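Local coordinates for protein toll (Drosophila melanogaster, PDB 4LXR) that binds the activated cytokine Spätzle through its extracellular leucine-rich repeats and triggers Toll signalling in embryonic dorsal-ventral patterning and antifungal defence, at residues 298-304 and 321-327; 314-320 and 338-344; 389-395 and 412-417. All blocks are in the same frame, centred on the assembly; numbering follows the deposited sequence.

Interaction 1 (298-304 and 321-327). With NAG (2-acetamido-2-deoxy-beta-D-glucopyranose), chain D.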
loop_
_atom_site.group_PDB
_atom_site.type_symbol
_atom_site.label_atom_id
_atom_site.label_comp_id
_atom_site.label_asym_id
_atom_site.label_seq_id
_atom_site.Cartn_x
_atom_site.Cartn_y
_atom_site.Cartn_z
ATOM N N ARG A 298 0.810 14.910 22.129
ATOM C CA ARG A 298 0.928 13.497 21.787
ATOM C C ARG A 298 0.788 12.721 23.070
ATOM O O ARG A 298 1.639 12.812 23.954
ATOM C CB ARG A 298 2.293 13.162 21.174
ATOM C CG ARG A 298 2.801 14.132 20.127
ATOM C CD ARG A 298 1.913 14.180 18.892
ATOM N NE ARG A 298 2.567 14.960 17.840
ATOM C CZ ARG A 298 1.989 15.308 16.694
ATOM N NH1 ARG A 298 0.734 14.945 16.431
ATOM N NH2 ARG A 298 2.671 16.015 15.813
ATOM N N LEU A 299 -0.278 11.938 23.163
ATOM C CA LEU A 299 -0.651 11.301 24.411
ATOM C C LEU A 299 -1.041 9.862 24.120
ATOM O O LEU A 299 -2.040 9.589 23.437
ATOM C CB LEU A 299 -1.817 12.064 25.052
ATOM C CG LEU A 299 -1.609 13.576 25.277
ATOM C CD1 LEU A 299 -2.935 14.268 25.611
ATOM C CD2 LEU A 299 -0.549 13.848 26.385
ATOM N N ARG A 300 -0.232 8.942 24.624
ATOM C CA ARG A 300 -0.476 7.520 24.443
ATOM C C ARG A 300 0.048 6.819 25.684
ATOM O O ARG A 300 1.264 6.740 25.906
ATOM C CB ARG A 300 0.246 7.007 23.192
ATOM C CG ARG A 300 0.086 5.499 23.023
ATOM C CD ARG A 300 1.246 4.856 22.313
ATOM N NE ARG A 300 0.969 3.448 22.039
ATOM C CZ ARG A 300 1.106 2.892 20.842
ATOM N NH1 ARG A 300 1.526 3.629 19.826
ATOM N NH2 ARG A 300 0.826 1.609 20.657
ATOM N N ALA A 301 -0.866 6.324 26.505
ATOM C CA ALA A 301 -0.497 5.790 27.808
ATOM C C ALA A 301 -1.579 4.870 28.393
ATOM O O ALA A 301 -1.697 4.742 29.616
ATOM C CB ALA A 301 -0.206 6.938 28.754
ATOM N N GLU A 302 -2.352 4.226 27.516
ATOM C CA GLU A 302 -3.496 3.376 27.904
ATOM C C GLU A 302 -4.565 4.183 28.642
ATOM O O GLU A 302 -5.182 3.693 29.582
ATOM C CB GLU A 302 -3.076 2.195 28.779
ATOM C CG GLU A 302 -1.705 1.642 28.511
ATOM C CD GLU A 302 -1.679 0.775 27.305
ATOM O OE1 GLU A 302 -1.205 1.248 26.247
ATOM O OE2 GLU A 302 -2.125 -0.383 27.426
ATOM N N LEU A 303 -4.771 5.425 28.223
ATOM C CA LEU A 303 -5.689 6.306 28.922
ATOM C C LEU A 303 -7.098 5.733 28.810
ATOM O O LEU A 303 -7.529 5.319 27.719
ATOM C CB LEU A 303 -5.611 7.724 28.331
ATOM C CG LEU A 303 -4.298 8.477 28.575
ATOM C CD1 LEU A 303 -4.095 9.614 27.554
ATOM C CD2 LEU A 303 -4.216 8.999 30.026
ATOM N N GLN A 304 -7.799 5.695 29.941
ATOM C CA GLN A 304 -9.135 5.103 29.999
ATOM C C GLN A 304 -10.227 6.157 29.828
ATOM O O GLN A 304 -11.298 5.869 29.294
ATOM C CB GLN A 304 -9.331 4.333 31.312
ATOM C CG GLN A 304 -8.812 2.908 31.260
ATOM C CD GLN A 304 -8.829 2.234 32.610
ATOM O OE1 GLN A 304 -7.779 1.926 33.166
ATOM N NE2 GLN A 304 -10.027 2.000 33.152
ATOM N N SER A 321 -2.825 14.105 19.173
ATOM C CA SER A 321 -2.747 12.677 18.942
ATOM C C SER A 321 -3.159 11.965 20.219
ATOM O O SER A 321 -2.481 12.071 21.239
ATOM C CB SER A 321 -1.330 12.286 18.541
ATOM O OG SER A 321 -0.962 12.930 17.327
ATOM N N LEU A 322 -4.285 11.260 20.158
ATOM C CA LEU A 322 -4.817 10.524 21.294
ATOM C C LEU A 322 -5.015 9.072 20.894
ATOM O O LEU A 322 -5.716 8.305 21.555
ATOM C CB LEU A 322 -6.123 11.146 21.791
ATOM C CG LEU A 322 -5.865 12.184 22.891
ATOM C CD1 LEU A 322 -7.058 13.087 23.068
ATOM C CD2 LEU A 322 -5.520 11.458 24.183
ATOM N N GLY A 323 -4.368 8.715 19.800
ATOM C CA GLY A 323 -4.394 7.364 19.289
ATOM C C GLY A 323 -3.776 6.367 20.248
ATOM O O GLY A 323 -2.901 6.713 21.046
ATOM N N ASP A 324 -4.268 5.132 20.168
ATOM C CA ASP A 324 -3.747 3.988 20.903
ATOM C C ASP A 324 -3.902 4.104 22.407
ATOM O O ASP A 324 -2.988 3.769 23.165
ATOM C CB ASP A 324 -2.290 3.690 20.524
ATOM C CG ASP A 324 -2.130 3.381 19.054
ATOM O OD1 ASP A 324 -2.348 2.213 18.646
ATOM O OD2 ASP A 324 -1.789 4.311 18.303
ATOM N N ASN A 325 -5.062 4.580 22.841
ATOM C CA ASN A 325 -5.392 4.522 24.259
ATOM C C ASN A 325 -6.527 3.541 24.429
ATOM O O ASN A 325 -6.738 2.717 23.544
ATOM C CB ASN A 325 -5.700 5.914 24.801
ATOM C CG ASN A 325 -4.461 6.782 24.844
ATOM O OD1 ASN A 325 -3.568 6.541 25.650
ATOM N ND2 ASN A 325 -4.382 7.765 23.957
ATOM N N LEU A 326 -7.245 3.617 25.548
ATOM C CA LEU A 326 -8.363 2.705 25.809
ATOM C C LEU A 326 -9.684 3.461 25.969
ATOM O O LEU A 326 -10.573 3.013 26.691
ATOM C CB LEU A 326 -8.081 1.871 27.072
ATOM C CG LEU A 326 -6.828 0.981 27.000
ATOM C CD1 LEU A 326 -6.508 0.343 28.359
ATOM C CD2 LEU A 326 -7.000 -0.093 25.919
ATOM N N LEU A 327 -9.813 4.596 25.286
ATOM C CA LEU A 327 -10.947 5.495 25.485
ATOM C C LEU A 327 -12.255 4.872 24.988
ATOM O O LEU A 327 -12.308 4.379 23.861
ATOM C CB LEU A 327 -10.667 6.836 24.784
ATOM C CG LEU A 327 -9.434 7.609 25.288
ATOM C CD1 LEU A 327 -8.982 8.695 24.319
ATOM C CD2 LEU A 327 -9.680 8.215 26.658
HETATM C C1 NAG D . -1.025 19.268 12.339
HETATM C C2 NAG D . 0.294 18.888 11.644
HETATM C C3 NAG D . 0.339 19.468 10.234
HETATM C C4 NAG D . -0.918 19.110 9.449
HETATM C C5 NAG D . -2.167 19.487 10.244
HETATM C C6 NAG D . -3.463 19.070 9.574
HETATM C C7 NAG D . 2.232 18.491 13.096
HETATM C C8 NAG D . 3.400 19.115 13.805
HETATM N N2 NAG D . 1.453 19.327 12.405
HETATM O O3 NAG D . 1.493 18.972 9.565
HETATM O O4 NAG D . -0.918 19.843 8.229
HETATM O O5 NAG D . -2.134 18.846 11.524
HETATM O O6 NAG D . -3.479 17.686 9.242
HETATM O O7 NAG D . 2.000 17.286 13.154
HETATM O O HOH W 1 -1.493 9.096 20.747
HETATM O O HOH W 2 -0.938 2.133 23.772
#
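Asn325 reaches from one leucine-rich repeat into the loop of the one before it, Leu299 to Leu303, making a rung of the asparagine ladder that runs through such solenoids. Its CB lies 3.5 Å from Leu303 O, and CG, placed beside the backbone N at chi1 -69°, rests against Leu303 CB. At the tip, OD1 accepts two bonds, from Ala301 N at 2.8 Å and from Leu303 N at 3.1 Å. ND2 gives one hydrogen to Leu299 O at 3.0 Å and the other to Leu322 O in its own repeat. Both acceptors lie near the amide plane, although ND2 stands above the plane of each carbonyl; the four bonds fix the rotation of the amide about its CB-CG bond and settle which end is oxygen and which is nitrogen. Leu326 N returns a bond to Leu303 O.

Deeper in the core, Leu299 CB meets Leu322 CD2. Outside the core, Asp324 CB sits over the centre of one face of the Arg300 guanidinium, with the carboxylate and guanidinium planes only 4° apart. The 3.7 Å separation of Arg300 NH1 from Asp324 OD2 is a long salt bridge, with charges attracting but no N-H aimed at the oxygen. Arg300 also packs on Pro61 of one Spätzle chain, and Arg298 on Ala58 of the other. The Arg298 guanidinium is gripped along its edge: NH1 donates to Ser321 OG at 2.8 Å, and NH2 to O7 of the sugar on Asn319 at 3.0 Å.

Interaction 2 (314-320 and 338-344). With NAG (2-acetamido-2-deoxy-beta-D-glucopyranose), chain D; NAG (2-acetamido-2-deoxy-beta-D-glucopyranose), chain L.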
loop_
_atom_site.group_PDB
_atom_site.type_symbol
_atom_site.label_atom_id
_atom_site.label_comp_id
_atom_site.label_asym_id
_atom_site.label_seq_id
_atom_site.Cartn_x
_atom_site.Cartn_y
_atom_site.Cartn_z
ATOM N N SER A 314 -7.355 26.673 26.215
ATOM C CA SER A 314 -6.139 26.504 25.415
ATOM C C SER A 314 -6.502 26.563 23.931
ATOM O O SER A 314 -6.620 25.541 23.251
ATOM C CB SER A 314 -5.426 25.205 25.785
ATOM O OG SER A 314 -4.923 25.272 27.120
ATOM N N THR A 315 -6.684 27.783 23.436
ATOM C CA THR A 315 -7.360 28.005 22.163
ATOM C C THR A 315 -6.463 27.805 20.945
ATOM O O THR A 315 -6.962 27.670 19.827
ATOM C CB THR A 315 -8.016 29.405 22.107
ATOM O OG1 THR A 315 -7.003 30.410 21.996
ATOM C CG2 THR A 315 -8.847 29.665 23.367
ATOM N N GLN A 316 -5.150 27.766 21.160
ATOM C CA GLN A 316 -4.211 27.667 20.043
ATOM C C GLN A 316 -3.837 26.246 19.640
ATOM O O GLN A 316 -3.033 26.056 18.736
ATOM C CB GLN A 316 -2.932 28.473 20.319
ATOM C CG GLN A 316 -3.166 29.969 20.500
ATOM C CD GLN A 316 -4.115 30.548 19.475
ATOM O OE1 GLN A 316 -5.213 31.002 19.813
ATOM N NE2 GLN A 316 -3.702 30.538 18.212
ATOM N N ILE A 317 -4.398 25.245 20.303
ATOM C CA ILE A 317 -4.058 23.865 19.965
ATOM C C ILE A 317 -4.440 23.515 18.516
ATOM O O ILE A 317 -5.570 23.760 18.082
ATOM C CB ILE A 317 -4.722 22.876 20.935
ATOM C CG1 ILE A 317 -4.223 23.148 22.367
ATOM C CG2 ILE A 317 -4.414 21.465 20.527
ATOM C CD1 ILE A 317 -4.803 22.229 23.411
ATOM N N THR A 318 -3.491 22.959 17.769
ATOM C CA THR A 318 -3.716 22.631 16.366
ATOM C C THR A 318 -3.617 21.126 16.099
ATOM O O THR A 318 -4.185 20.626 15.135
ATOM C CB THR A 318 -2.708 23.370 15.458
ATOM O OG1 THR A 318 -1.366 23.019 15.846
ATOM C CG2 THR A 318 -2.907 24.902 15.554
ATOM N N ASN A 319 -2.885 20.402 16.944
ATOM C CA ASN A 319 -2.657 18.986 16.684
ATOM C C ASN A 319 -2.758 18.174 17.943
ATOM O O ASN A 319 -2.041 18.435 18.904
ATOM C CB ASN A 319 -1.275 18.779 16.061
ATOM C CG ASN A 319 -1.129 19.474 14.721
ATOM O OD1 ASN A 319 -0.906 20.684 14.654
ATOM N ND2 ASN A 319 -1.248 18.698 13.650
ATOM N N ILE A 320 -3.659 17.195 17.944
ATOM C CA ILE A 320 -3.823 16.305 19.086
ATOM C C ILE A 320 -3.753 14.863 18.605
ATOM O O ILE A 320 -4.510 14.456 17.728
ATOM C CB ILE A 320 -5.181 16.508 19.777
ATOM C CG1 ILE A 320 -5.360 17.955 20.220
ATOM C CG2 ILE A 320 -5.349 15.545 20.953
ATOM C CD1 ILE A 320 -6.659 18.186 20.996
ATOM N N GLN A 338 -11.313 24.515 21.438
ATOM C CA GLN A 338 -10.327 24.269 20.392
ATOM C C GLN A 338 -10.746 24.761 18.992
ATOM O O GLN A 338 -10.828 23.992 18.038
ATOM C CB GLN A 338 -9.899 22.793 20.390
ATOM C CG GLN A 338 -8.844 22.464 21.468
ATOM C CD GLN A 338 -9.367 22.689 22.873
ATOM O OE1 GLN A 338 -10.363 22.087 23.267
ATOM N NE2 GLN A 338 -8.716 23.581 23.630
ATOM N N VAL A 339 -10.960 26.064 18.879
ATOM C CA VAL A 339 -11.371 26.683 17.621
ATOM C C VAL A 339 -10.325 26.562 16.488
ATOM O O VAL A 339 -10.658 26.698 15.313
ATOM C CB VAL A 339 -11.778 28.167 17.851
ATOM C CG1 VAL A 339 -10.539 29.055 18.093
ATOM C CG2 VAL A 339 -12.604 28.681 16.698
ATOM N N ASN A 340 -9.071 26.291 16.838
ATOM C CA ASN A 340 -7.999 26.226 15.841
ATOM C C ASN A 340 -7.479 24.822 15.579
ATOM O O ASN A 340 -6.454 24.656 14.918
ATOM C CB ASN A 340 -6.819 27.115 16.258
ATOM C CG ASN A 340 -7.160 28.589 16.220
ATOM O OD1 ASN A 340 -7.561 29.116 15.184
ATOM N ND2 ASN A 340 -7.013 29.263 17.360
ATOM N N LEU A 341 -8.157 23.817 16.121
ATOM C CA LEU A 341 -7.711 22.438 15.967
ATOM C C LEU A 341 -7.755 22.053 14.487
ATOM O O LEU A 341 -8.753 22.304 13.813
ATOM C CB LEU A 341 -8.587 21.515 16.806
ATOM C CG LEU A 341 -8.215 20.033 16.846
ATOM C CD1 LEU A 341 -6.815 19.836 17.426
ATOM C CD2 LEU A 341 -9.255 19.266 17.647
ATOM N N LEU A 342 -6.659 21.492 13.975
ATOM C CA LEU A 342 -6.578 21.114 12.561
ATOM C C LEU A 342 -6.643 19.589 12.391
ATOM O O LEU A 342 -7.245 19.075 11.451
ATOM C CB LEU A 342 -5.287 21.642 11.925
ATOM C CG LEU A 342 -5.066 23.157 11.927
ATOM C CD1 LEU A 342 -3.713 23.499 11.295
ATOM C CD2 LEU A 342 -6.228 23.903 11.226
ATOM N N SER A 343 -6.008 18.879 13.308
ATOM C CA SER A 343 -5.894 17.432 13.221
ATOM C C SER A 343 -6.199 16.808 14.573
ATOM O O SER A 343 -5.637 17.210 15.597
ATOM C CB SER A 343 -4.472 17.053 12.810
ATOM O OG SER A 343 -4.301 15.654 12.824
ATOM N N LEU A 344 -7.113 15.849 14.574
ATOM C CA LEU A 344 -7.420 15.064 15.762
ATOM C C LEU A 344 -7.283 13.600 15.403
ATOM O O LEU A 344 -7.873 13.133 14.418
ATOM C CB LEU A 344 -8.855 15.323 16.239
ATOM C CG LEU A 344 -9.264 14.501 17.458
ATOM C CD1 LEU A 344 -8.365 14.827 18.664
ATOM C CD2 LEU A 344 -10.704 14.798 17.790
HETATM C C1 NAG D . -1.025 19.268 12.339
HETATM C C2 NAG D . 0.294 18.888 11.644
HETATM C C3 NAG D . 0.339 19.468 10.234
HETATM C C4 NAG D . -0.918 19.110 9.449
HETATM C C5 NAG D . -2.167 19.487 10.244
HETATM C C6 NAG D . -3.463 19.070 9.574
HETATM C C7 NAG D . 2.232 18.491 13.096
HETATM C C8 NAG D . 3.400 19.115 13.805
HETATM N N2 NAG D . 1.453 19.327 12.405
HETATM O O3 NAG D . 1.493 18.972 9.565
HETATM O O4 NAG D . -0.918 19.843 8.229
HETATM O O5 NAG D . -2.134 18.846 11.524
HETATM O O6 NAG D . -3.479 17.686 9.242
HETATM O O7 NAG D . 2.000 17.286 13.154
HETATM C C1 NAG L . -10.671 29.086 12.260
HETATM C C2 NAG L . -12.133 29.307 12.743
HETATM C C3 NAG L . -12.475 30.797 12.803
HETATM C C4 NAG L . -11.445 31.542 13.636
HETATM C C5 NAG L . -10.075 31.338 13.003
HETATM C C6 NAG L . -8.962 32.028 13.756
HETATM C C7 NAG L . -13.227 28.785 10.586
HETATM C C8 NAG L . -14.286 27.964 9.913
HETATM N N2 NAG L . -13.093 28.599 11.908
HETATM O O3 NAG L . -13.772 30.959 13.365
HETATM O O4 NAG L . -11.769 32.927 13.737
HETATM O O5 NAG L . -9.767 29.936 13.014
HETATM O O6 NAG L . -8.915 31.597 15.111
HETATM O O7 NAG L . -12.522 29.572 9.957
HETATM O O HOH W 3 -7.712 25.268 19.017
HETATM O O HOH W 4 -3.268 14.668 14.943
#
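The N-linked glycan site at Asn319 lies where parallel strands of two successive leucine-rich repeats pair, Asn319 beside Ser343 and Ile320 beside Leu344. Asn319 ND2 is bonded covalently to C1 of the sugar, whose ring oxygen O5 comes 3.2 Å from Ser343 CB, so the first sugar leans over the start of the neighbouring strand. Thr318 OG1 lies 2.7 Å from Asn319 OD1, within hydrogen-bonding reach, and also meets Gln295 O. Before the strands, Thr318 O takes two backbone hydrogens, from Leu342 N and from Ser343 N; farther on, Ile320 N donates to Ser343 O at 3.1 Å.

On the core side Leu341 CD1 nestles against Ile320 CG1 at 3.7 Å, the two side chains crossing at about a right angle, while Leu344 runs alongside Ile320. Leu341 gets there because its CG stands anti to the backbone N (chi1 -176°).

Two amides tie the turns ahead of the strands. Gln338 NE2 donates to Ser314 O from above the carbonyl plane, and also bonds Phe311 O. Asn340 divides its polar ends: ND2 reaches Thr315 O at 2.9 Å, and OD1 accepts a hydrogen bond from O6 of a second sugar at 2.8 Å. A water between the turns donates to Thr315 O and Ile317 O and accepts from Asn340 N.

Interaction 3 (389-395 and 412-417)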
loop_
_atom_site.group_PDB
_atom_site.type_symbol
_atom_site.label_atom_id
_atom_site.label_comp_id
_atom_site.label_asym_id
_atom_site.label_seq_id
_atom_site.Cartn_x
_atom_site.Cartn_y
_atom_site.Cartn_z
ATOM N N LEU A 389 -13.427 20.117 7.122
ATOM C CA LEU A 389 -12.839 18.775 7.174
ATOM C C LEU A 389 -12.478 18.286 5.765
ATOM O O LEU A 389 -13.278 18.400 4.851
ATOM C CB LEU A 389 -13.810 17.800 7.839
ATOM C CG LEU A 389 -13.209 16.445 8.218
ATOM C CD1 LEU A 389 -12.094 16.636 9.248
ATOM C CD2 LEU A 389 -14.302 15.505 8.740
ATOM N N VAL A 390 -11.266 17.776 5.589
ATOM C CA VAL A 390 -10.802 17.366 4.268
ATOM C C VAL A 390 -10.745 15.833 4.162
ATOM O O VAL A 390 -11.233 15.248 3.185
ATOM C CB VAL A 390 -9.437 18.004 3.927
ATOM C CG1 VAL A 390 -8.937 17.520 2.575
ATOM C CG2 VAL A 390 -9.556 19.530 3.942
ATOM N N THR A 391 -10.165 15.175 5.163
ATOM C CA THR A 391 -10.225 13.719 5.184
ATOM C C THR A 391 -10.770 13.163 6.497
ATOM O O THR A 391 -10.404 13.618 7.582
ATOM C CB THR A 391 -8.901 13.017 4.750
ATOM O OG1 THR A 391 -8.267 12.417 5.867
ATOM C CG2 THR A 391 -7.968 13.961 4.073
ATOM N N LEU A 392 -11.685 12.202 6.354
ATOM C CA LEU A 392 -12.339 11.516 7.457
ATOM C C LEU A 392 -12.020 10.025 7.349
ATOM O O LEU A 392 -12.324 9.380 6.328
ATOM C CB LEU A 392 -13.862 11.737 7.404
ATOM C CG LEU A 392 -14.707 11.038 8.470
ATOM C CD1 LEU A 392 -14.251 11.462 9.894
ATOM C CD2 LEU A 392 -16.223 11.304 8.278
ATOM N N VAL A 393 -11.392 9.480 8.387
ATOM C CA VAL A 393 -11.018 8.063 8.386
ATOM C C VAL A 393 -11.762 7.348 9.505
ATOM O O VAL A 393 -11.588 7.680 10.681
ATOM C CB VAL A 393 -9.488 7.854 8.537
ATOM C CG1 VAL A 393 -9.117 6.375 8.404
ATOM C CG2 VAL A 393 -8.736 8.667 7.509
ATOM N N MET A 394 -12.622 6.397 9.129
ATOM C CA MET A 394 -13.420 5.657 10.095
ATOM C C MET A 394 -13.359 4.173 9.801
ATOM O O MET A 394 -14.314 3.421 10.078
ATOM C CB MET A 394 -14.870 6.142 10.111
ATOM C CG MET A 394 -14.999 7.629 10.428
ATOM S SD MET A 394 -16.696 8.111 10.730
ATOM C CE MET A 394 -17.114 7.172 12.185
ATOM N N SER A 395 -12.224 3.763 9.242
ATOM C CA SER A 395 -11.966 2.362 8.916
ATOM C C SER A 395 -12.013 1.470 10.136
ATOM O O SER A 395 -11.615 1.884 11.227
ATOM C CB SER A 395 -10.583 2.236 8.283
ATOM O OG SER A 395 -10.414 3.252 7.323
ATOM N N GLY A 412 -16.347 20.692 2.454
ATOM C CA GLY A 412 -14.911 20.675 2.260
ATOM C C GLY A 412 -14.334 19.278 2.113
ATOM O O GLY A 412 -13.180 19.136 1.711
ATOM N N LEU A 413 -15.122 18.248 2.439
ATOM C CA LEU A 413 -14.618 16.865 2.469
ATOM C C LEU A 413 -14.189 16.346 1.098
ATOM O O LEU A 413 -14.918 16.478 0.118
ATOM C CB LEU A 413 -15.646 15.914 3.088
ATOM C CG LEU A 413 -15.077 14.579 3.603
ATOM C CD1 LEU A 413 -14.148 14.775 4.792
ATOM C CD2 LEU A 413 -16.184 13.634 3.974
ATOM N N ARG A 414 -12.999 15.756 1.043
ATOM C CA ARG A 414 -12.428 15.271 -0.207
ATOM C C ARG A 414 -12.102 13.763 -0.176
ATOM O O ARG A 414 -12.117 13.093 -1.206
ATOM C CB ARG A 414 -11.163 16.082 -0.548
ATOM C CG ARG A 414 -11.426 17.589 -0.793
ATOM C CD ARG A 414 -12.305 17.832 -2.029
ATOM N NE ARG A 414 -12.702 19.232 -2.168
ATOM C CZ ARG A 414 -13.879 19.728 -1.794
ATOM N NH1 ARG A 414 -14.806 18.950 -1.245
ATOM N NH2 ARG A 414 -14.133 21.014 -1.965
ATOM N N HIS A 415 -11.804 13.238 1.006
ATOM C CA HIS A 415 -11.376 11.853 1.152
ATOM C C HIS A 415 -12.104 11.185 2.318
ATOM O O HIS A 415 -11.878 11.517 3.489
ATOM C CB HIS A 415 -9.861 11.784 1.370
ATOM C CG HIS A 415 -9.072 12.521 0.330
ATOM N ND1 HIS A 415 -8.951 12.073 -0.969
ATOM C CD2 HIS A 415 -8.379 13.683 0.394
ATOM C CE1 HIS A 415 -8.206 12.920 -1.656
ATOM N NE2 HIS A 415 -7.844 13.906 -0.851
ATOM N N LEU A 416 -12.971 10.240 1.983
ATOM C CA LEU A 416 -13.837 9.590 2.949
ATOM C C LEU A 416 -13.553 8.084 2.986
ATOM O O LEU A 416 -13.819 7.370 2.024
ATOM C CB LEU A 416 -15.302 9.871 2.607
ATOM C CG LEU A 416 -16.345 9.212 3.514
ATOM C CD1 LEU A 416 -16.063 9.511 5.004
ATOM C CD2 LEU A 416 -17.738 9.667 3.124
ATOM N N HIS A 417 -12.991 7.615 4.094
ATOM C CA HIS A 417 -12.673 6.196 4.267
ATOM C C HIS A 417 -13.588 5.530 5.280
ATOM O O HIS A 417 -13.504 5.797 6.488
ATOM C CB HIS A 417 -11.224 6.024 4.709
ATOM C CG HIS A 417 -10.238 6.641 3.768
ATOM N ND1 HIS A 417 -9.630 5.929 2.756
ATOM C CD2 HIS A 417 -9.768 7.907 3.674
ATOM C CE1 HIS A 417 -8.817 6.728 2.088
ATOM N NE2 HIS A 417 -8.887 7.934 2.622
HETATM O O HOH W 5 -15.981 19.261 5.144
#
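Leu392 and Leu416 lie side by side, pointing the same way into the core of the leucine-rich-repeat solenoid, with Leu392 CD2 3.7 Å from Leu416 CD1. Their strands run parallel, 4° apart, and form part of the inner face of the repeat stack. Leu413, in the turn before the second strand, points along with Leu389; its CD1 touches Leu389 CG at 3.9 Å and also Leu392 CB, so one methyl joins both leucines.

The other face carries two histidines. Thr391 crosses His415 at a slant, bringing CG2 to the ring edge near CD2 at 3.7 Å, while His415 ND1 bonds Thr450 of the next strand. His417 lies alongside Val393, and the edge of its ring comes near Leu392 O. Both imidazoles have CG beside the backbone N (chi1 -53° and -57°), which starts both side chains off in the same direction from the strand.

Val390 O collects two hydrogens, from Arg414 N in the carbonyl plane on a lone pair and from His415 N nearly along the C=O axis. Arg414 then folds back at chi2, its CB and CG against Val390 CG1 and its NH1 bonded to Leu413 O and Asn411 O. With an alanine here, those two carbonyls would probably lose their guanidinium donor, and Val390 CG1 part of its apolar cover. Leucines thus pack the interior of this junction, while backbone hydrogen bonds such as His417 N to Leu392 O, which need no particular side chain, join the strands.

Overall arrangement
All three contacts join consecutive leucine-rich repeats of the Toll ectodomain, through parallel strands and the turns and loops flanking them. Interactions 1 and 2 share the repeat around strand 319-321: their segments alternate and adjoin in the sequence, their centres are about 17 Å apart, and both touch the sugar on Asn319. The first contact follows the strands into the loops beyond, whereas the second covers the turns leading in. Interaction 3 comes later in the chain, about 22 Å from interaction 1 and 18 Å from interaction 2 between centres, without touching either. Similar joints between successive repeats thus build a continuous solenoid, while surface residues vary: of the three, only interaction 1 meets Spätzle.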